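Long-range contact in tailspike protein (Siphovirus 9NA, PDB 3RIQ), which probably recognises Salmonella lipopolysaccharide as the phage receptor and cleaves its O-antigen chains as an endorhamnosidase: residues A[325-330]-A[345-350]. Numbering follows the deposited sequence.
Sequences AWWDGQ and EGMFDR
Trp326 pairs with Phe348 and Trp327 with Asp349 where two successive coils of the right-handed parallel beta-helix lie side by side. Three backbone hydrogen bonds join the two segments, the shortest from Arg350 N to Trp327 O (2.9 Å). The tightly packed side faces the interior. There the broad indole of Trp327 packs against Ile334 and Ile356 of neighbouring strands. With its CG anti to the backbone N (chi1 -172°), Met347 brings CG to 3.6 Å from Trp327 CH2, and bends at chi2 and chi3 lay the flexible thioether beside the same ring, an oblique Met-aromatic contact. Phe348 O and Asp349 CA lie over one indole face, the CA as a CH-pi contact. A buried indole N-H needs an acceptor, and Asp349 provides it: Trp327 NE1 donates to Asp349 OD2 across 3.1 Å, meeting the carboxylate from above its plane. Ser380 and Asn354 also bond to OD2, while OD1 takes Gly351 N, so several donors fix the carboxylate.

The other face, carrying Trp326, Phe348 and Arg350, is close-packed near the backbone but partly exposed toward its outer side chains. The edge of Trp326 meets the face of Phe348 in a T-shaped pair, planes 84° apart. Arginine suits this border, since its long chain can lie along an aromatic; it also touches Phe304. Bent at chi2 (101°), it runs alongside Trp326, bringing Arg350 NH2 within 3.7 Å of Trp326 CH2.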
# COMPACT_ATOMS: atom_id res chain seq x y z
N ALA A 325 15.24 -7.77 -0.34
CA ALA A 325 14.11 -8.62 -0.82
C ALA A 325 14.54 -9.09 -2.20
O ALA A 325 15.03 -8.27 -3.01
CB ALA A 325 12.80 -7.82 -0.95
N TRP A 326 14.38 -10.38 -2.47
CA TRP A 326 14.71 -10.87 -3.80
C TRP A 326 13.95 -12.12 -4.22
O TRP A 326 13.31 -12.82 -3.40
CB TRP A 326 16.22 -11.06 -4.01
CG TRP A 326 16.89 -12.29 -3.44
CD1 TRP A 326 16.65 -12.93 -2.23
CD2 TRP A 326 18.02 -12.96 -4.02
NE1 TRP A 326 17.56 -13.99 -2.06
CE2 TRP A 326 18.40 -14.02 -3.14
CE3 TRP A 326 18.76 -12.76 -5.20
CZ2 TRP A 326 19.49 -14.87 -3.42
CZ3 TRP A 326 19.86 -13.60 -5.48
CH2 TRP A 326 20.21 -14.63 -4.59
N TRP A 327 14.03 -12.36 -5.53
CA TRP A 327 13.30 -13.47 -6.18
C TRP A 327 13.99 -13.80 -7.49
O TRP A 327 14.80 -13.00 -8.00
CB TRP A 327 11.82 -13.09 -6.47
CG TRP A 327 11.70 -11.81 -7.28
CD1 TRP A 327 11.71 -11.70 -8.66
CD2 TRP A 327 11.63 -10.49 -6.77
NE1 TRP A 327 11.62 -10.36 -9.03
CE2 TRP A 327 11.58 -9.60 -7.89
CE3 TRP A 327 11.61 -9.95 -5.46
CZ2 TRP A 327 11.54 -8.19 -7.73
CZ3 TRP A 327 11.52 -8.58 -5.30
CH2 TRP A 327 11.48 -7.71 -6.44
N ASP A 328 13.70 -14.99 -8.01
CA ASP A 328 14.07 -15.32 -9.41
C ASP A 328 12.79 -15.76 -10.13
O ASP A 328 11.68 -15.51 -9.66
CB ASP A 328 15.18 -16.40 -9.51
CG ASP A 328 14.68 -17.80 -9.17
OD1 ASP A 328 13.63 -17.89 -8.49
OD2 ASP A 328 15.32 -18.80 -9.58
N GLY A 329 12.95 -16.45 -11.24
CA GLY A 329 11.85 -16.94 -12.03
C GLY A 329 11.23 -15.85 -12.88
O GLY A 329 11.77 -14.73 -13.02
N GLN A 330 10.13 -16.19 -13.52
CA GLN A 330 9.44 -15.24 -14.40
C GLN A 330 7.96 -15.28 -14.20
O GLN A 330 7.44 -16.18 -13.54
CB GLN A 330 9.78 -15.50 -15.87
CG GLN A 330 9.32 -16.87 -16.44
CD GLN A 330 9.60 -16.96 -17.94
OE1 GLN A 330 8.98 -16.22 -18.74
NE2 GLN A 330 10.59 -17.75 -18.32
N GLU A 345 22.40 -5.88 -1.70
CA GLU A 345 21.47 -5.10 -2.52
C GLU A 345 20.12 -4.88 -1.82
O GLU A 345 19.70 -5.69 -0.99
CB GLU A 345 21.21 -5.78 -3.85
CG GLU A 345 22.43 -5.86 -4.77
CD GLU A 345 23.33 -7.09 -4.55
OE1 GLU A 345 23.12 -7.86 -3.59
OE2 GLU A 345 24.24 -7.28 -5.37
N GLY A 346 19.44 -3.78 -2.16
CA GLY A 346 18.15 -3.48 -1.54
C GLY A 346 16.97 -4.28 -2.10
O GLY A 346 16.03 -4.61 -1.37
N MET A 347 17.05 -4.59 -3.38
CA MET A 347 16.00 -5.31 -4.13
C MET A 347 16.73 -5.97 -5.29
O MET A 347 17.55 -5.32 -5.97
CB MET A 347 14.91 -4.35 -4.65
CG MET A 347 13.70 -5.08 -5.26
SD MET A 347 13.25 -4.55 -6.94
CE MET A 347 14.29 -5.59 -7.98
N PHE A 348 16.43 -7.24 -5.55
CA PHE A 348 17.19 -7.97 -6.58
C PHE A 348 16.23 -8.93 -7.32
O PHE A 348 15.56 -9.77 -6.71
CB PHE A 348 18.36 -8.73 -5.90
CG PHE A 348 19.47 -9.17 -6.83
CD1 PHE A 348 20.79 -8.76 -6.58
CD2 PHE A 348 19.25 -10.06 -7.90
CE1 PHE A 348 21.88 -9.20 -7.41
CE2 PHE A 348 20.31 -10.50 -8.71
CZ PHE A 348 21.63 -10.07 -8.47
N ASP A 349 16.18 -8.78 -8.64
CA ASP A 349 15.47 -9.71 -9.52
C ASP A 349 16.48 -10.54 -10.28
O ASP A 349 17.18 -10.03 -11.19
CB ASP A 349 14.50 -8.93 -10.45
CG ASP A 349 13.69 -9.84 -11.37
OD1 ASP A 349 14.10 -10.98 -11.68
OD2 ASP A 349 12.62 -9.37 -11.82
N ARG A 350 16.59 -11.81 -9.88
CA ARG A 350 17.57 -12.73 -10.44
C ARG A 350 16.98 -13.48 -11.65
O ARG A 350 17.68 -14.27 -12.32
CB ARG A 350 18.05 -13.73 -9.36
CG ARG A 350 18.95 -14.83 -9.89
CD ARG A 350 20.40 -14.63 -9.64
NE ARG A 350 20.62 -15.52 -8.53
CZ ARG A 350 21.76 -16.09 -8.13
NH1 ARG A 350 22.95 -15.84 -8.68
NH2 ARG A 350 21.67 -16.90 -7.09